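Long-range contact in aminoglycoside phosphotransferase (Mycobacterium smegmatis, PDB 6EF6), which phosphorylates (S)-1-amino-2-propanol as the kinase of a bacterial microcompartment for aminoacetone utilization: residues E140-I153 with L234-I248. Numbering follows the deposited sequence. Where two conformers were deposited one is given.
With ACT (acetate ion), chain F.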
ATOM      1  N   GLU A 140       3.011   1.292  16.552  1.00 25.37           N
ATOM      2  CA  GLU A 140       4.414   0.955  16.397  1.00 32.53           C
ATOM      3  C   GLU A 140       4.591   0.071  15.171  1.00 31.13           C
ATOM      4  O   GLU A 140       3.930  -0.970  15.031  1.00 25.72           O
ATOM      5  CB  GLU A 140       4.980   0.276  17.641  1.00 40.34           C
ATOM      6  CG  GLU A 140       6.485   0.097  17.589  1.00 67.14           C
ATOM      7  CD  GLU A 140       7.054  -0.490  18.871  1.00 88.24           C
ATOM      8  OE1 GLU A 140       6.299  -0.619  19.861  1.00 92.63           O
ATOM      9  OE2 GLU A 140       8.259  -0.823  18.883  1.00 94.98           O
ATOM     10  N   SER A 141       5.480   0.504  14.288  1.00 25.89           N
ATOM     11  CA  SER A 141       5.739  -0.171  13.030  1.00 21.48           C
ATOM     12  C   SER A 141       7.244  -0.326  12.821  1.00 22.51           C
ATOM     13  O   SER A 141       8.067   0.170  13.594  1.00 23.99           O
ATOM     14  CB  SER A 141       5.186   0.647  11.852  1.00 24.10           C
ATOM     15  OG  SER A 141       5.929   1.856  11.648  1.00 24.96           O
ATOM     16  N   LEU A 142       7.616  -1.028  11.754  1.00 21.64           N
ATOM     17  CA  LEU A 142       9.003  -0.993  11.311  1.00 23.46           C
ATOM     18  C   LEU A 142       9.456   0.451  11.064  1.00 22.83           C
ATOM     19  O   LEU A 142       8.659   1.342  10.764  1.00 21.45           O
ATOM     20  CB  LEU A 142       9.132  -1.787  10.011  1.00 21.77           C
ATOM     21  CG  LEU A 142       8.886  -3.300  10.097  1.00 21.40           C
ATOM     22  CD1 LEU A 142       9.205  -3.964   8.766  1.00 22.29           C
ATOM     23  CD2 LEU A 142       9.670  -3.968  11.227  1.00 24.14           C
ATOM     24  N   THR A 143      10.773   0.669  11.161  1.00 20.02           N
ATOM     25  CA  THR A 143      11.390   1.988  11.039  1.00 19.66           C
ATOM     26  C   THR A 143      12.393   1.964   9.896  1.00 20.08           C
ATOM     27  O   THR A 143      12.599   0.949   9.229  1.00 16.97           O
ATOM     28  CB  THR A 143      12.108   2.388  12.340  1.00 20.60           C
ATOM     29  OG1 THR A 143      13.295   1.590  12.506  1.00 24.47           O
ATOM     30  CG2 THR A 143      11.184   2.219  13.570  1.00 28.29           C
ATOM     31  N   LEU A 144      13.071   3.083   9.719  1.00 19.01           N
ATOM     32  CA  LEU A 144      14.098   3.167   8.696  1.00 18.43           C
ATOM     33  C   LEU A 144      15.263   2.214   8.931  1.00 17.01           C
ATOM     34  O   LEU A 144      16.080   2.042   8.024  1.00 19.80           O
ATOM     35  CB  LEU A 144      14.611   4.607   8.572  1.00 19.49           C
ATOM     36  CG  LEU A 144      13.568   5.645   8.227  1.00 20.61           C
ATOM     37  CD1 LEU A 144      14.143   7.056   8.294  1.00 25.57           C
ATOM     38  CD2 LEU A 144      13.008   5.446   6.839  1.00 20.97           C
ATOM     39  N   ASP A 145      15.387   1.652  10.127  1.00 17.79           N
ATOM     40  CA  ASP A 145      16.380   0.637  10.427  1.00 17.56           C
ATOM     41  C   ASP A 145      15.987  -0.749   9.970  1.00 17.76           C
ATOM     42  O   ASP A 145      16.770  -1.689  10.178  1.00 18.36           O
ATOM     43  CB  ASP A 145      16.627   0.574  11.948  1.00 19.83           C
ATOM     44  CG  ASP A 145      17.221   1.872  12.538  1.00 27.05           C
ATOM     45  OD1 ASP A 145      17.914   2.565  11.809  1.00 28.38           O
ATOM     46  OD2 ASP A 145      16.998   2.130  13.729  1.00 38.53           O
ATOM     47  N   ASP A 146      14.818  -0.901   9.356  1.00 15.25           N
ATOM     48  CA  ASP A 146      14.187  -2.202   9.137  1.00 15.33           C
ATOM     49  C   ASP A 146      13.837  -2.491   7.688  1.00 14.55           C
ATOM     50  O   ASP A 146      13.039  -3.406   7.424  1.00 15.45           O
ATOM     51  CB  ASP A 146      12.942  -2.361  10.012  1.00 17.53           C
ATOM     52  CG  ASP A 146      13.228  -2.188  11.474  1.00 21.30           C
ATOM     53  OD1 ASP A 146      14.201  -2.820  11.959  1.00 24.25           O
ATOM     54  OD2 ASP A 146      12.461  -1.439  12.120  1.00 23.65           O
ATOM     55  N   PHE A 147      14.474  -1.831   6.739  1.00 13.50           N
ATOM     56  CA  PHE A 147      14.235  -2.145   5.337  1.00 13.37           C
ATOM     57  C   PHE A 147      14.478  -3.615   5.015  1.00 13.54           C
ATOM     58  O   PHE A 147      13.810  -4.167   4.129  1.00 14.46           O
ATOM     59  CB  PHE A 147      15.013  -1.245   4.376  1.00 14.32           C
ATOM     60  CG  PHE A 147      14.383   0.119   4.220  1.00 13.58           C
ATOM     61  CD1 PHE A 147      13.278   0.255   3.377  1.00 15.11           C
ATOM     62  CD2 PHE A 147      14.839   1.215   4.909  1.00 14.59           C
ATOM     63  CE1 PHE A 147      12.654   1.456   3.249  1.00 17.52           C
ATOM     64  CE2 PHE A 147      14.219   2.454   4.752  1.00 17.88           C
ATOM     65  CZ  PHE A 147      13.134   2.567   3.916  1.00 17.32           C
ATOM     66  N   GLN A 148      15.494  -4.237   5.601  1.00 13.19           N
ATOM     67  CA  GLN A 148      15.771  -5.637   5.311  1.00 13.03           C
ATOM     68  C   GLN A 148      14.601  -6.524   5.691  1.00 14.09           C
ATOM     69  O   GLN A 148      14.255  -7.443   4.931  1.00 14.56           O
ATOM     70  CB  GLN A 148      17.051  -6.062   6.024  1.00 13.69           C
ATOM     71  CG  GLN A 148      17.431  -7.489   5.675  1.00 14.18           C
ATOM     72  CD  GLN A 148      18.790  -7.899   6.195  1.00 15.17           C
ATOM     73  OE1 GLN A 148      19.685  -7.068   6.461  1.00 16.73           O
ATOM     74  NE2 GLN A 148      19.022  -9.169   6.249  1.00 16.24           N
ATOM     75  N   THR A 149      14.028  -6.329   6.872  1.00 13.69           N
ATOM     76  CA  THR A 149      12.886  -7.116   7.308  1.00 13.87           C
ATOM     77  C   THR A 149      11.705  -6.894   6.376  1.00 15.41           C
ATOM     78  O   THR A 149      11.023  -7.854   5.994  1.00 15.21           O
ATOM     79  CB  THR A 149      12.526  -6.699   8.732  1.00 18.89           C
ATOM     80  OG1 THR A 149      13.667  -6.966   9.560  1.00 22.94           O
ATOM     81  CG2 THR A 149      11.360  -7.474   9.289  1.00 20.17           C
ATOM     82  N   LEU A 150      11.499  -5.658   5.932  1.00 14.34           N
ATOM     83  CA  LEU A 150      10.434  -5.382   4.974  1.00 13.25           C
ATOM     84  C   LEU A 150      10.660  -6.135   3.670  1.00 14.11           C
ATOM     85  O   LEU A 150       9.715  -6.732   3.116  1.00 14.61           O
ATOM     86  CB  LEU A 150      10.341  -3.868   4.776  1.00 14.59           C
ATOM     87  CG  LEU A 150       9.336  -3.392   3.720  1.00 14.42           C
ATOM     88  CD1 LEU A 150       7.920  -3.832   4.046  1.00 18.69           C
ATOM     89  CD2 LEU A 150       9.411  -1.846   3.685  1.00 15.34           C
ATOM     90  N   GLY A 151      11.886  -6.141   3.163  1.00 13.58           N
ATOM     91  CA  GLY A 151      12.192  -6.895   1.962  1.00 13.22           C
ATOM     92  C   GLY A 151      11.928  -8.379   2.111  1.00 13.81           C
ATOM     93  O   GLY A 151      11.420  -9.023   1.188  1.00 14.38           O
ATOM     94  N   ARG A 152      12.330  -8.966   3.243  1.00 14.41           N
ATOM     95  CA  ARG A 152      12.131 -10.389   3.449  0.52 14.07           C
ATOM     96  C   ARG A 152      10.641 -10.730   3.470  1.00 14.39           C
ATOM     97  O   ARG A 152      10.217 -11.739   2.877  1.00 15.17           O
ATOM     98  CB  ARG A 152      12.796 -10.765   4.764  0.52 17.23           C
ATOM     99  CG  ARG A 152      12.733 -12.254   5.042  0.52 20.72           C
ATOM    100  CD  ARG A 152      13.190 -12.601   6.451  0.52 30.25           C
ATOM    101  NE  ARG A 152      12.195 -12.240   7.465  0.52 38.17           N
ATOM    102  CZ  ARG A 152      12.416 -11.452   8.517  0.52 42.18           C
ATOM    103  NH1 ARG A 152      13.601 -10.879   8.707  0.52 43.12           N
ATOM    104  NH2 ARG A 152      11.432 -11.229   9.383  0.52 40.96           N
ATOM    105  N   ILE A 153       9.840  -9.930   4.159  1.00 14.55           N
ATOM    106  CA  ILE A 153       8.389 -10.181   4.222  1.00 15.21           C
ATOM    107  C   ILE A 153       7.740  -9.991   2.849  1.00 15.18           C
ATOM    108  O   ILE A 153       6.871 -10.801   2.433  1.00 15.58           O
ATOM    109  CB  ILE A 153       7.759  -9.312   5.319  1.00 17.27           C
ATOM    110  CG1 ILE A 153       8.254  -9.804   6.678  1.00 19.86           C
ATOM    111  CG2 ILE A 153       6.183  -9.311   5.207  1.00 22.84           C
ATOM    112  CD1 ILE A 153       7.917  -8.888   7.853  1.00 22.37           C
ATOM    113  N   LEU A 234       6.785   0.994   5.337  1.00 18.23           N
ATOM    114  CA  LEU A 234       7.167   0.557   6.669  1.00 18.61           C
ATOM    115  C   LEU A 234       6.018   0.693   7.669  1.00 19.61           C
ATOM    116  O   LEU A 234       5.855  -0.142   8.553  1.00 20.31           O
ATOM    117  CB  LEU A 234       8.383   1.374   7.118  1.00 19.83           C
ATOM    118  CG  LEU A 234       9.710   1.128   6.388  1.00 17.10           C
ATOM    119  CD1 LEU A 234      10.660   2.333   6.604  1.00 23.25           C
ATOM    120  CD2 LEU A 234      10.387  -0.120   6.840  1.00 21.14           C
ATOM    121  N   ALA A 235       5.225   1.769   7.534  1.00 20.24           N
ATOM    122  CA  ALA A 235       4.137   2.027   8.464  1.00 21.99           C
ATOM    123  C   ALA A 235       3.060   0.956   8.450  1.00 18.21           C
ATOM    124  O   ALA A 235       2.298   0.876   9.403  1.00 20.37           O
ATOM    125  CB  ALA A 235       3.470   3.362   8.088  1.00 22.72           C
ATOM    126  N   ASN A 236       2.988   0.141   7.392  1.00 18.20           N
ATOM    127  CA  ASN A 236       1.989  -0.926   7.299  1.00 19.52           C
ATOM    128  C   ASN A 236       2.496  -2.272   7.811  1.00 17.51           C
ATOM    129  O   ASN A 236       1.812  -3.300   7.635  1.00 18.54           O
ATOM    130  CB  ASN A 236       1.482  -1.043   5.864  1.00 16.99           C
ATOM    131  CG  ASN A 236       0.438  -0.001   5.552  1.00 19.13           C
ATOM    132  OD1 ASN A 236      -0.171   0.570   6.462  1.00 22.23           O
ATOM    133  ND2 ASN A 236       0.224   0.269   4.300  1.00 19.63           N
ATOM    134  N   LEU A 237       3.655  -2.331   8.467  1.00 18.62           N
ATOM    135  CA  LEU A 237       4.125  -3.545   9.130  1.00 18.10           C
ATOM    136  C   LEU A 237       4.226  -3.213  10.607  1.00 20.33           C
ATOM    137  O   LEU A 237       5.195  -2.594  11.065  1.00 21.61           O
ATOM    138  CB  LEU A 237       5.452  -4.025   8.531  1.00 20.70           C
ATOM    139  CG  LEU A 237       5.295  -4.888   7.255  1.00 25.20           C
ATOM    140  CD1 LEU A 237       4.831  -4.066   6.064  1.00 23.29           C
ATOM    141  CD2 LEU A 237       6.585  -5.625   6.933  1.00 23.23           C
ATOM    142  N   LEU A 238       3.192  -3.593  11.318  1.00 19.32           N
ATOM    143  CA  LEU A 238       3.066  -3.312  12.741  1.00 20.26           C
ATOM    144  C   LEU A 238       3.847  -4.328  13.566  1.00 20.99           C
ATOM    145  O   LEU A 238       3.919  -5.506  13.224  1.00 24.17           O
ATOM    146  CB  LEU A 238       1.596  -3.301  13.208  1.00 21.63           C
ATOM    147  CG  LEU A 238       0.738  -2.234  12.523  1.00 22.27           C
ATOM    148  CD1 LEU A 238      -0.602  -2.148  13.270  1.00 27.28           C
ATOM    149  CD2 LEU A 238       1.377  -0.860  12.434  1.00 23.41           C
ATOM    150  N   VAL A 239       4.442  -3.879  14.673  1.00 22.16           N
ATOM    151  CA  VAL A 239       5.297  -4.751  15.476  1.00 26.52           C
ATOM    152  C   VAL A 239       4.874  -4.746  16.931  1.00 32.63           C
ATOM    153  O   VAL A 239       4.383  -3.745  17.446  1.00 30.94           O
ATOM    154  CB  VAL A 239       6.785  -4.366  15.384  1.00 26.72           C
ATOM    155  CG1 VAL A 239       7.252  -4.481  13.994  1.00 27.14           C
ATOM    156  CG2 VAL A 239       6.989  -2.956  15.896  1.00 30.19           C
ATOM    157  N   ASP A 240       5.124  -5.864  17.600  1.00 33.78           N
ATOM    158  CA  ASP A 240       4.927  -5.963  19.046  1.00 40.56           C
ATOM    159  C   ASP A 240       6.201  -5.706  19.845  1.00 47.95           C
ATOM    160  O   ASP A 240       6.177  -5.834  21.072  1.00 45.78           O
ATOM    161  CB  ASP A 240       4.312  -7.324  19.430  1.00 41.51           C
ATOM    162  CG  ASP A 240       5.274  -8.492  19.244  1.00 48.89           C
ATOM    163  OD1 ASP A 240       6.427  -8.260  18.812  1.00 47.32           O
ATOM    164  OD2 ASP A 240       4.869  -9.651  19.535  1.00 46.31           O
ATOM    165  N   SER A 241       7.304  -5.339  19.191  1.00 54.65           N
ATOM    166  CA  SER A 241       8.543  -4.986  19.882  1.00 63.96           C
ATOM    167  C   SER A 241       9.308  -3.999  19.012  1.00 63.60           C
ATOM    168  O   SER A 241       9.190  -4.022  17.786  1.00 70.85           O
ATOM    169  CB  SER A 241       9.457  -6.203  20.146  1.00 65.64           C
ATOM    170  OG  SER A 241       8.768  -7.298  20.737  1.00 63.59           O
ATOM    171  N   SER A 242      10.101  -3.134  19.651  1.00 63.56           N
ATOM    172  CA  SER A 242      11.000  -2.252  18.914  1.00 68.27           C
ATOM    173  C   SER A 242      12.332  -2.916  18.580  1.00 70.39           C
ATOM    174  O   SER A 242      13.080  -2.390  17.744  1.00 65.68           O
ATOM    175  CB  SER A 242      11.264  -0.957  19.701  1.00 74.26           C
ATOM    176  OG  SER A 242      10.140  -0.560  20.470  1.00 79.31           O
ATOM    177  N   THR A 243      12.638  -4.071  19.198  1.00 77.12           N
ATOM    178  CA  THR A 243      13.893  -4.783  19.003  1.00 77.79           C
ATOM    179  C   THR A 243      13.663  -6.038  18.159  1.00 76.20           C
ATOM    180  O   THR A 243      12.693  -6.769  18.396  1.00 69.50           O
ATOM    181  CB  THR A 243      14.498  -5.195  20.357  1.00 65.70           C
ATOM    182  OG1 THR A 243      13.885  -6.404  20.824  1.00 58.61           O
ATOM    183  CG2 THR A 243      14.285  -4.106  21.396  1.00 55.74           C
ATOM    184  N   PRO A 244      14.536  -6.325  17.189  1.00 79.58           N
ATOM    185  CA  PRO A 244      14.240  -7.387  16.215  1.00 77.67           C
ATOM    186  C   PRO A 244      14.029  -8.758  16.853  1.00 75.02           C
ATOM    187  O   PRO A 244      14.258  -8.993  18.046  1.00 66.01           O
ATOM    188  CB  PRO A 244      15.435  -7.353  15.246  1.00 74.88           C
ATOM    189  CG  PRO A 244      16.500  -6.560  15.952  1.00 79.40           C
ATOM    190  CD  PRO A 244      15.778  -5.603  16.854  1.00 80.78           C
ATOM    191  N   GLN A 245      13.587  -9.684  15.998  1.00 77.71           N
ATOM    192  CA  GLN A 245      12.907 -10.915  16.398  1.00 65.06           C
ATOM    193  C   GLN A 245      11.667 -10.584  17.222  1.00 58.19           C
ATOM    194  O   GLN A 245      11.712 -10.492  18.454  1.00 60.92           O
ATOM    195  CB  GLN A 245      13.845 -11.893  17.100  1.00 64.38           C
ATOM    196  CG  GLN A 245      13.730 -13.316  16.533  1.00 79.13           C
ATOM    197  CD  GLN A 245      14.682 -13.601  15.397  1.00 84.78           C
ATOM    198  OE1 GLN A 245      15.644 -14.351  15.567  1.00 93.90           O
ATOM    199  NE2 GLN A 245      14.418 -13.025  14.230  1.00 73.22           N
ATOM    200  N   ARG A 246      10.557 -10.396  16.518  1.00 52.69           N
ATOM    201  CA  ARG A 246       9.313  -9.886  17.073  1.00 53.54           C
ATOM    202  C   ARG A 246       8.204 -10.277  16.109  1.00 44.50           C
ATOM    203  O   ARG A 246       8.464 -10.741  14.995  1.00 45.72           O
ATOM    204  CB  ARG A 246       9.387  -8.366  17.212  1.00 53.91           C
ATOM    205  CG  ARG A 246       9.700  -7.688  15.881  1.00 48.84           C
ATOM    206  CD  ARG A 246      10.388  -6.341  16.028  1.00 41.58           C
ATOM    207  NE  ARG A 246      11.236  -6.111  14.863  1.00 31.80           N
ATOM    208  CZ  ARG A 246      11.716  -4.929  14.515  1.00 43.49           C
ATOM    209  NH1 ARG A 246      12.479  -4.829  13.446  1.00 41.53           N
ATOM    210  NH2 ARG A 246      11.441  -3.852  15.242  1.00 54.71           N
ATOM    211  N   THR A 247       6.961 -10.095  16.544  1.00 34.74           N
ATOM    212  CA  THR A 247       5.823 -10.409  15.688  1.00 30.07           C
ATOM    213  C   THR A 247       5.511  -9.215  14.797  1.00 25.18           C
ATOM    214  O   THR A 247       5.235  -8.120  15.291  1.00 30.08           O
ATOM    215  CB  THR A 247       4.604 -10.785  16.532  1.00 31.62           C
ATOM    216  OG1 THR A 247       4.947 -11.857  17.421  1.00 36.52           O
ATOM    217  CG2 THR A 247       3.470 -11.225  15.625  1.00 30.82           C
ATOM    218  N   ILE A 248       5.622  -9.411  13.495  1.00 22.86           N
ATOM    219  CA  ILE A 248       5.400  -8.357  12.515  1.00 21.35           C
ATOM    220  C   ILE A 248       4.145  -8.700  11.732  1.00 26.76           C
ATOM    221  O   ILE A 248       4.105  -9.721  11.032  1.00 26.73           O
ATOM    222  CB  ILE A 248       6.600  -8.198  11.567  1.00 22.21           C
ATOM    223  CG1 ILE A 248       7.860  -7.978  12.417  1.00 25.74           C
ATOM    224  CG2 ILE A 248       6.400  -7.044  10.643  1.00 22.30           C
ATOM    225  CD1 ILE A 248       9.147  -8.352  11.698  1.00 30.86           C
TER
HETATM  226  C   ACT F 405      13.117  -8.132  12.606  1.00 50.43           C
HETATM  227  O   ACT F 405      12.327  -8.438  13.547  1.00 52.78           O
HETATM  228  OXT ACT F 405      13.319  -7.003  12.084  1.00 44.05           O
HETATM  229  CH3 ACT F 405      13.957  -9.289  12.002  1.00 47.31           C
HETATM  230  O   HOH W   1       4.447  -2.567  19.981  1.00 37.95           O
HETATM  231  O   HOH W   2      12.630  -1.269  14.767  1.00 41.42           O
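L237 and L142 meet at the apolar centre, where L237 CD2 lies 3.6 Å from L142 CD1 and is flanked on the helix 147-163 side by L150 and I153. L142 sends its other methyl, CD2, elsewhere: it packs on V239 CG1 and lies over one face of the R246 guanidinium, 3.7 Å from NH1. L234 turns CG away from its carbonyl carbon (chi1 -69°), which helps carry both methyls toward the helix: CD2 packs on L150 CD2, and CD1 sits over the F147 ring, 4.1 Å from the centroid, a CH-pi contact; W281 stacks with that ring.

Two backbone bonds bracket S141. L142 N donates to L237 O (3.0 Å, 154°) and V239 N to E140 O (3.0 Å, 165°), pairing S141 with L238 in a single beta bridge.

At the polar edge, R246 NH1 is shared between a weak salt-bridge bond to D146 OD1 (3.0 Å) and an acetate, probably from crystallisation, whose OXT also accepts from T149 OG1. R246 NE donates to acetate O (2.9 Å), so in this crystal the acetate grips the NE/NH1 edge with both oxygens. D146 OD2, meanwhile, accepts from T143 N, tying the carboxylate to the turn before the helix.

Such a beta hairpin, 237-239 with 248-250, following the 3-10 segment 234-236 and packed on a helix, is consistent with the hairpin joining catalytic loop to metal-binding aspartate in kinase-like phosphotransferases; D231 and D252, flanking it in sequence, bind sodium.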